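PDB 2Q7B: acetyltransferase, GNAT family from Streptococcus agalactiae 2603V/R, which probably transfers an acetyl group to a substrate amino group, as other GNAT-family N-acetyltransferases do. Local coordinates for residues Leu89-Lys94 with Leu162-Ile167; Thr95-Lys100 with Arg133-Thr138; Gly71-Ala76 with Ser85-Arg90. One frame throughout, in Å; residues are numbered along the deposited sequence.

Contact 1: residues Leu89-Lys94 with Leu162-Ile167; sequences LRIDDK and LDVDYI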
# COMPACT_ATOMS: atom_id res chain seq x y z
N LEU A 89 -1.50 18.27 -9.03
CA LEU A 89 -0.27 18.07 -9.79
C LEU A 89 -0.14 19.21 -10.77
O LEU A 89 -1.01 19.41 -11.60
CB LEU A 89 -0.31 16.73 -10.55
CG LEU A 89 0.91 16.39 -11.42
CD1 LEU A 89 2.15 16.13 -10.56
CD2 LEU A 89 0.64 15.16 -12.32
N ARG A 90 0.95 19.97 -10.69
CA ARG A 90 1.18 21.06 -11.63
C ARG A 90 1.68 20.49 -12.97
O ARG A 90 2.62 19.68 -12.99
CB ARG A 90 2.22 22.06 -11.09
CG ARG A 90 2.65 23.10 -12.11
CD ARG A 90 3.71 24.03 -11.59
NE ARG A 90 4.11 24.94 -12.66
CZ ARG A 90 5.03 24.69 -13.59
NH1 ARG A 90 5.68 23.54 -13.64
NH2 ARG A 90 5.28 25.60 -14.51
N ILE A 91 1.02 20.89 -14.05
CA ILE A 91 1.44 20.54 -15.41
C ILE A 91 2.28 21.70 -15.95
O ILE A 91 3.37 21.49 -16.47
CB ILE A 91 0.23 20.26 -16.34
CG1 ILE A 91 -0.58 19.08 -15.80
CG2 ILE A 91 0.70 20.01 -17.77
CD1 ILE A 91 0.26 17.82 -15.51
N ASP A 92 1.76 22.91 -15.80
CA ASP A 92 2.47 24.13 -16.22
C ASP A 92 1.88 25.30 -15.43
O ASP A 92 1.04 25.06 -14.57
CB ASP A 92 2.41 24.32 -17.74
CG ASP A 92 0.99 24.35 -18.29
OD1 ASP A 92 0.11 25.05 -17.74
OD2 ASP A 92 0.76 23.70 -19.33
N ASP A 93 2.32 26.54 -15.69
CA ASP A 93 1.82 27.72 -14.95
C ASP A 93 0.30 27.90 -14.97
O ASP A 93 -0.27 28.50 -14.04
CB ASP A 93 2.44 29.01 -15.50
CG ASP A 93 3.92 29.16 -15.16
OD1 ASP A 93 4.43 28.46 -14.27
OD2 ASP A 93 4.55 30.04 -15.78
N LYS A 94 -0.34 27.39 -16.03
CA LYS A 94 -1.78 27.52 -16.25
C LYS A 94 -2.62 26.31 -15.90
O LYS A 94 -3.76 26.46 -15.50
CB LYS A 94 -2.02 27.84 -17.73
N LEU A 162 -8.68 17.76 -25.92
CA LEU A 162 -8.00 18.49 -24.84
C LEU A 162 -6.51 18.42 -25.14
O LEU A 162 -5.99 17.32 -25.29
CB LEU A 162 -8.28 17.83 -23.48
CG LEU A 162 -7.57 18.43 -22.25
CD1 LEU A 162 -7.97 19.88 -22.01
CD2 LEU A 162 -7.86 17.60 -21.01
N ASP A 163 -5.84 19.57 -25.24
CA ASP A 163 -4.40 19.58 -25.46
C ASP A 163 -3.78 19.88 -24.11
O ASP A 163 -3.91 20.99 -23.61
CB ASP A 163 -3.99 20.64 -26.49
CG ASP A 163 -2.50 20.60 -26.82
OD1 ASP A 163 -1.69 20.07 -26.02
OD2 ASP A 163 -2.14 21.11 -27.89
N VAL A 164 -3.10 18.90 -23.52
CA VAL A 164 -2.51 19.06 -22.21
C VAL A 164 -1.24 18.18 -22.11
O VAL A 164 -1.19 17.09 -22.67
CB VAL A 164 -3.57 18.74 -21.11
CG1 VAL A 164 -4.04 17.27 -21.21
CG2 VAL A 164 -3.06 19.04 -19.71
N ASP A 165 -0.22 18.66 -21.41
CA ASP A 165 1.05 17.93 -21.28
C ASP A 165 0.91 16.89 -20.17
O ASP A 165 1.63 16.91 -19.18
CB ASP A 165 2.19 18.91 -20.97
CG ASP A 165 3.58 18.29 -21.09
OD1 ASP A 165 3.76 17.34 -21.88
OD2 ASP A 165 4.50 18.78 -20.41
N TYR A 166 -0.01 15.96 -20.38
CA TYR A 166 -0.34 14.96 -19.39
C TYR A 166 -1.07 13.83 -20.08
O TYR A 166 -1.86 14.07 -20.98
CB TYR A 166 -1.24 15.59 -18.32
CG TYR A 166 -1.59 14.66 -17.19
CD1 TYR A 166 -0.68 14.39 -16.18
CD2 TYR A 166 -2.86 14.09 -17.12
CE1 TYR A 166 -1.01 13.56 -15.13
CE2 TYR A 166 -3.18 13.26 -16.09
CZ TYR A 166 -2.26 13.00 -15.09
OH TYR A 166 -2.62 12.16 -14.05
N ILE A 167 -0.79 12.61 -19.65
CA ILE A 167 -1.45 11.44 -20.22
C ILE A 167 -2.29 10.81 -19.12
O ILE A 167 -1.77 10.47 -18.03
CB ILE A 167 -0.43 10.40 -20.76
CG1 ILE A 167 0.56 11.03 -21.76
CG2 ILE A 167 -1.16 9.23 -21.43
CD1 ILE A 167 0.02 11.29 -23.08
O HOH W 1 -0.47 21.49 -20.58
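I91 reaches Y166 through its CG1 branch, which stands anti to the carbonyl carbon (chi1 -61°) and turns again at chi2 to carry CD1 over to the ring. The same setting places CG2 anti to the backbone N; CG2 meets D165 and, more loosely, V164, while CD1 meets Y166. CD1 of I91 lies 3.6 Å from CD1 of Y166 and touches the tyrosine CB as well, the two side chains running roughly perpendicular. CG2 of I91 comes to 3.5 Å from the backbone O of D165 and also packs on its CB, with CG2 of V164 at a looser 4.3 Å. L89 brings a second carbon to the tyrosine ring: its CD2 is 3.6 Å from CE1 of Y166, approaching obliquely.

The direct contacts are van der Waals, mostly carbon on carbon, and the polar link is made by water. One water molecule donates to OD2 of D92 at 2.8 Å and accepts from the backbone N of D165 at 3.0 Å. OD1 of the same carboxylate closes an Asx turn, accepting from the backbone N of K94 at 2.9 Å, which limits how the carboxylate can turn; the backbone N of T95 donates to that oxygen too. D165 is itself the centre of an inverse gamma turn, closed by a weak bond from N of Y166 to O of V164.

The phenol OH of Y166 is engaged beyond the pair, by K99 NZ and a bound citrate that probably came from crystallisation. The contact lays the loop between strands 155-157 and 173-179 against the end of strand 81-90 and its following turn, while V164 and Y166 continue onto T95 and V97 of strand 95-103.

Contact 2: residues Thr95-Lys100 with Arg133-Thr138; sequences TAVLKK and RIVLDT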
# COMPACT_ATOMS: atom_id res chain seq x y z
N THR A 95 -2.06 25.11 -16.03
CA THR A 95 -2.82 23.88 -15.85
C THR A 95 -2.35 22.97 -14.71
O THR A 95 -1.17 22.76 -14.52
CB THR A 95 -2.77 23.06 -17.16
OG1 THR A 95 -3.33 23.85 -18.21
CG2 THR A 95 -3.54 21.75 -17.06
N ALA A 96 -3.32 22.46 -13.97
CA ALA A 96 -3.08 21.49 -12.91
C ALA A 96 -4.08 20.35 -13.05
O ALA A 96 -5.16 20.53 -13.61
CB ALA A 96 -3.21 22.13 -11.56
N VAL A 97 -3.69 19.17 -12.58
CA VAL A 97 -4.54 18.00 -12.59
C VAL A 97 -4.99 17.74 -11.16
O VAL A 97 -4.21 17.85 -10.23
CB VAL A 97 -3.76 16.73 -13.09
CG1 VAL A 97 -4.68 15.51 -13.20
CG2 VAL A 97 -3.11 17.00 -14.43
N LEU A 98 -6.27 17.41 -11.00
CA LEU A 98 -6.85 17.02 -9.72
C LEU A 98 -6.76 15.49 -9.70
O LEU A 98 -7.31 14.83 -10.58
CB LEU A 98 -8.30 17.53 -9.62
CG LEU A 98 -9.04 17.38 -8.29
CD1 LEU A 98 -10.17 18.40 -8.18
CD2 LEU A 98 -9.54 15.97 -8.08
N LYS A 99 -6.02 14.95 -8.73
CA LYS A 99 -5.75 13.52 -8.63
C LYS A 99 -5.98 13.02 -7.22
O LYS A 99 -6.11 13.80 -6.29
CB LYS A 99 -4.26 13.25 -8.92
CG LYS A 99 -3.80 13.48 -10.34
CD LYS A 99 -2.29 13.29 -10.48
CE LYS A 99 -1.82 11.84 -10.29
NZ LYS A 99 -2.42 10.95 -11.28
N LYS A 100 -5.99 11.69 -7.11
CA LYS A 100 -6.10 10.98 -5.85
C LYS A 100 -7.18 11.52 -4.94
O LYS A 100 -6.96 11.71 -3.75
CB LYS A 100 -4.75 10.95 -5.16
CG LYS A 100 -3.62 10.36 -6.02
CD LYS A 100 -3.91 8.95 -6.51
CE LYS A 100 -2.83 8.44 -7.45
NZ LYS A 100 -3.42 7.64 -8.55
N ARG A 133 -6.77 26.56 -15.31
CA ARG A 133 -7.43 25.37 -15.83
C ARG A 133 -7.13 24.17 -14.94
O ARG A 133 -5.97 23.92 -14.59
CB ARG A 133 -6.93 25.10 -17.26
CG ARG A 133 -7.64 23.94 -17.97
CD ARG A 133 -7.26 23.79 -19.45
NE ARG A 133 -5.90 23.30 -19.66
CZ ARG A 133 -5.39 22.94 -20.85
NH1 ARG A 133 -6.13 22.98 -21.95
NH2 ARG A 133 -4.14 22.52 -20.93
N ILE A 134 -8.18 23.44 -14.56
CA ILE A 134 -8.03 22.21 -13.78
C ILE A 134 -8.67 21.08 -14.53
O ILE A 134 -9.84 21.18 -14.90
CB ILE A 134 -8.70 22.30 -12.40
CG1 ILE A 134 -8.12 23.48 -11.59
CG2 ILE A 134 -8.60 20.96 -11.65
CD1 ILE A 134 -6.64 23.52 -11.40
N VAL A 135 -7.91 19.99 -14.73
CA VAL A 135 -8.38 18.82 -15.45
C VAL A 135 -8.37 17.60 -14.55
O VAL A 135 -7.65 17.55 -13.55
CB VAL A 135 -7.54 18.54 -16.73
CG1 VAL A 135 -7.51 19.78 -17.64
CG2 VAL A 135 -6.12 18.12 -16.39
N LEU A 136 -9.18 16.60 -14.89
CA LEU A 136 -9.21 15.37 -14.12
C LEU A 136 -9.88 14.31 -14.94
O LEU A 136 -10.57 14.61 -15.92
CB LEU A 136 -9.97 15.57 -12.81
CG LEU A 136 -11.46 15.94 -12.84
CD1 LEU A 136 -12.38 14.71 -12.99
CD2 LEU A 136 -11.82 16.66 -11.55
N ASP A 137 -9.67 13.05 -14.57
CA ASP A 137 -10.42 12.00 -15.22
C ASP A 137 -11.15 11.21 -14.16
O ASP A 137 -10.78 11.22 -12.98
CB ASP A 137 -9.57 11.11 -16.13
CG ASP A 137 -8.73 10.16 -15.36
OD1 ASP A 137 -8.10 10.65 -14.42
OD2 ASP A 137 -8.68 8.96 -15.70
N THR A 138 -12.20 10.53 -14.59
CA THR A 138 -13.04 9.76 -13.71
C THR A 138 -13.60 8.58 -14.50
O THR A 138 -13.93 8.75 -15.66
CB THR A 138 -14.19 10.67 -13.13
OG1 THR A 138 -15.15 9.86 -12.44
CG2 THR A 138 -14.91 11.45 -14.22
O HOH W 2 -7.44 12.94 -12.58
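T95 buries the most surface here and pairs with R133 in the first of three parallel bridges, their CA atoms 4.8 Å apart. Its OG1, set beside the backbone N at chi1 -60°, sits at the edge of the R133 guanidinium. NE of R133 donates to OG1 of T95 at 3.0 Å; the oxygen lies 21° out of the guanidinium plane and the N-H...O angle is bent to 139°. NH2 adds a weak second bond. The arginine chain bends at chi3, which brings NE and NH2 to OG1 of T95, and NH2 also serves the backbone O of D163. L98, next in buried area, extends the packing on the other face of the sheet: its CB meets CG2 of I134 at 4.0 Å and lies alongside L136. V135 pairs with V97 on the T95 face, their CG2 atoms 3.8 Å apart.

The backbone ladder fixes this register. N of A96 donates to O of R133, N of V135 to O of A96 at 3.0 Å, and N of L98 to O of V135 at 2.9 Å. Past L98, where the strands draw apart, a water bridges O of L98 and N of D137, accepting from the latter.

The two strands belong to a beta-alpha-beta unit whose helix 114-128 covers L98 and I134 with F119, F122 and M123; strands 81-90 and 173-179 flank the pair in the sheet.

Contact 3: residues Gly71-Ala76 with Ser85-Arg90; sequences GQFWIA and SIALLR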
# COMPACT_ATOMS: atom_id res chain seq x y z
N GLY A 71 3.12 21.30 -6.50
CA GLY A 71 1.83 20.65 -6.38
C GLY A 71 1.59 20.49 -4.89
O GLY A 71 2.28 21.09 -4.07
N GLN A 72 0.62 19.68 -4.54
CA GLN A 72 0.31 19.49 -3.15
C GLN A 72 -0.52 18.22 -3.01
O GLN A 72 -1.05 17.69 -4.00
CB GLN A 72 -0.36 20.77 -2.59
CG GLN A 72 -0.49 20.84 -1.09
CD GLN A 72 0.79 20.50 -0.38
OE1 GLN A 72 0.99 19.35 0.02
NE2 GLN A 72 1.67 21.46 -0.26
N PHE A 73 -0.55 17.69 -1.79
CA PHE A 73 -1.28 16.48 -1.47
C PHE A 73 -1.89 16.70 -0.10
O PHE A 73 -1.17 16.98 0.85
CB PHE A 73 -0.37 15.25 -1.49
CG PHE A 73 -1.12 13.93 -1.59
CD1 PHE A 73 -1.88 13.45 -0.53
CD2 PHE A 73 -1.05 13.17 -2.75
CE1 PHE A 73 -2.57 12.24 -0.64
CE2 PHE A 73 -1.72 11.98 -2.86
CZ PHE A 73 -2.50 11.52 -1.81
N TRP A 74 -3.22 16.57 0.01
CA TRP A 74 -3.90 16.74 1.28
C TRP A 74 -4.55 15.47 1.78
O TRP A 74 -5.08 14.67 1.01
CB TRP A 74 -5.00 17.80 1.19
CG TRP A 74 -4.54 19.19 0.82
CD1 TRP A 74 -4.21 20.20 1.67
CD2 TRP A 74 -4.38 19.72 -0.51
NE1 TRP A 74 -3.86 21.32 0.97
CE2 TRP A 74 -3.96 21.06 -0.37
CE3 TRP A 74 -4.55 19.20 -1.80
CZ2 TRP A 74 -3.71 21.89 -1.46
CZ3 TRP A 74 -4.32 20.01 -2.88
CH2 TRP A 74 -3.89 21.35 -2.71
N ILE A 75 -4.56 15.32 3.09
CA ILE A 75 -5.28 14.23 3.72
C ILE A 75 -6.31 14.78 4.72
O ILE A 75 -6.06 15.76 5.42
CB ILE A 75 -4.34 13.20 4.43
CG1 ILE A 75 -3.38 13.92 5.41
CG2 ILE A 75 -3.60 12.34 3.40
CD1 ILE A 75 -2.48 12.99 6.20
N ALA A 76 -7.49 14.15 4.75
CA ALA A 76 -8.52 14.46 5.73
C ALA A 76 -8.35 13.44 6.83
O ALA A 76 -8.27 12.23 6.56
CB ALA A 76 -9.90 14.35 5.15
N SER A 85 -8.67 12.09 0.80
CA SER A 85 -7.47 12.63 0.19
C SER A 85 -7.80 13.40 -1.07
O SER A 85 -8.84 13.18 -1.70
CB SER A 85 -6.46 11.50 -0.13
OG SER A 85 -6.92 10.62 -1.15
N ILE A 86 -6.93 14.34 -1.42
CA ILE A 86 -6.98 15.02 -2.71
C ILE A 86 -5.56 15.55 -3.02
O ILE A 86 -4.80 15.84 -2.11
CB ILE A 86 -8.04 16.12 -2.78
CG1 ILE A 86 -8.38 16.44 -4.24
CG2 ILE A 86 -7.59 17.37 -2.03
CD1 ILE A 86 -9.61 17.33 -4.40
N ALA A 87 -5.22 15.65 -4.29
CA ALA A 87 -3.90 16.10 -4.70
C ALA A 87 -4.00 17.00 -5.90
O ALA A 87 -4.91 16.87 -6.71
CB ALA A 87 -3.02 14.90 -5.05
N LEU A 88 -3.04 17.91 -5.99
CA LEU A 88 -2.89 18.79 -7.12
C LEU A 88 -1.53 18.53 -7.71
O LEU A 88 -0.52 18.56 -7.00
CB LEU A 88 -3.03 20.27 -6.70
CG LEU A 88 -2.94 21.32 -7.81
CD1 LEU A 88 -3.72 22.57 -7.47
CD2 LEU A 88 -1.49 21.68 -8.18
N LEU A 89 -1.50 18.27 -9.03
CA LEU A 89 -0.27 18.07 -9.79
C LEU A 89 -0.14 19.21 -10.77
O LEU A 89 -1.01 19.41 -11.60
CB LEU A 89 -0.31 16.73 -10.55
CG LEU A 89 0.91 16.39 -11.42
CD1 LEU A 89 2.15 16.13 -10.56
CD2 LEU A 89 0.64 15.16 -12.32
N ARG A 90 0.95 19.97 -10.69
CA ARG A 90 1.18 21.06 -11.63
C ARG A 90 1.68 20.49 -12.97
O ARG A 90 2.62 19.68 -12.99
CB ARG A 90 2.22 22.06 -11.09
CG ARG A 90 2.65 23.10 -12.11
CD ARG A 90 3.71 24.03 -11.59
NE ARG A 90 4.11 24.94 -12.66
CZ ARG A 90 5.03 24.69 -13.59
NH1 ARG A 90 5.68 23.54 -13.64
NH2 ARG A 90 5.28 25.60 -14.51
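W74 and I86 form one hydrogen-bonded antiparallel pair and Q72 and L88 another, each joined by two backbone bonds. The straightest runs from N of W74 to O of I86, 2.7 Å long with an N-H...O angle of 173°; at the other pair N of L88 donates to O of Q72 at 2.8 Å. Between the pairs CA of A87 makes a CA-H...O contact with O of Q72 at 3.3 Å, and past W74 and I86 the CA of S85 does likewise with O of W74. G71 extends the approach past the last bridge, its CA 3.2 Å from O of L88.

Apolar packing divides between the two faces. With W74, CG lies beside the backbone N (chi1 -61°), and the indole runs along the neighbouring strand: CE3 of W74 meets CG2 of I86 at 3.6 Å, and CZ3 reaches CB of L88 at 4.0 Å. The I86 carbonyl oxygen lies at the edge of the indole, while CG of Q72 lies over one face, toward its rim. On the reverse of the sheet, CD2 of F73 packs 3.5 Å from CB of A87, and CE1 touches CB of S85. F125 of helix 114-128 meets W74 edge-to-face, and Y66 does the same to F73.

Among polar side chains, OE1 of Q72 accepts from N of F73 at 2.9 Å and from NE2 of Q67, at the end of helix 62-67, and OG of S85 bonds to O of K100.

The alternating pairs, with strands at 176° to each other, mark an antiparallel ladder; the short link between strands 72-78 and 81-90 makes it a beta hairpin, here within the central mixed sheet of the GNAT fold.

How the contacts relate
Contacts 2 and 3 are buried strand pairings in one mixed sheet, whereas contact 1 lies at the surface, where a loop packs on a strand end. Their chemistry follows: parallel and antiparallel backbone ladders in the former two, carbon packing with a bridging water in the latter. Strand 81-90 serves contacts 1 and 3, which share L89 and R90: L89 turns its side chain from the hairpin partner toward Y166. Strands 81-90 and 95-103 are sheet neighbours, so contact 2 adjoins the strand that contacts 1 and 3 share: O of L89 and N of V97 are 2.9 Å apart, a probable hydrogen bond, and CG1 of I91 packs on CG2 of V97.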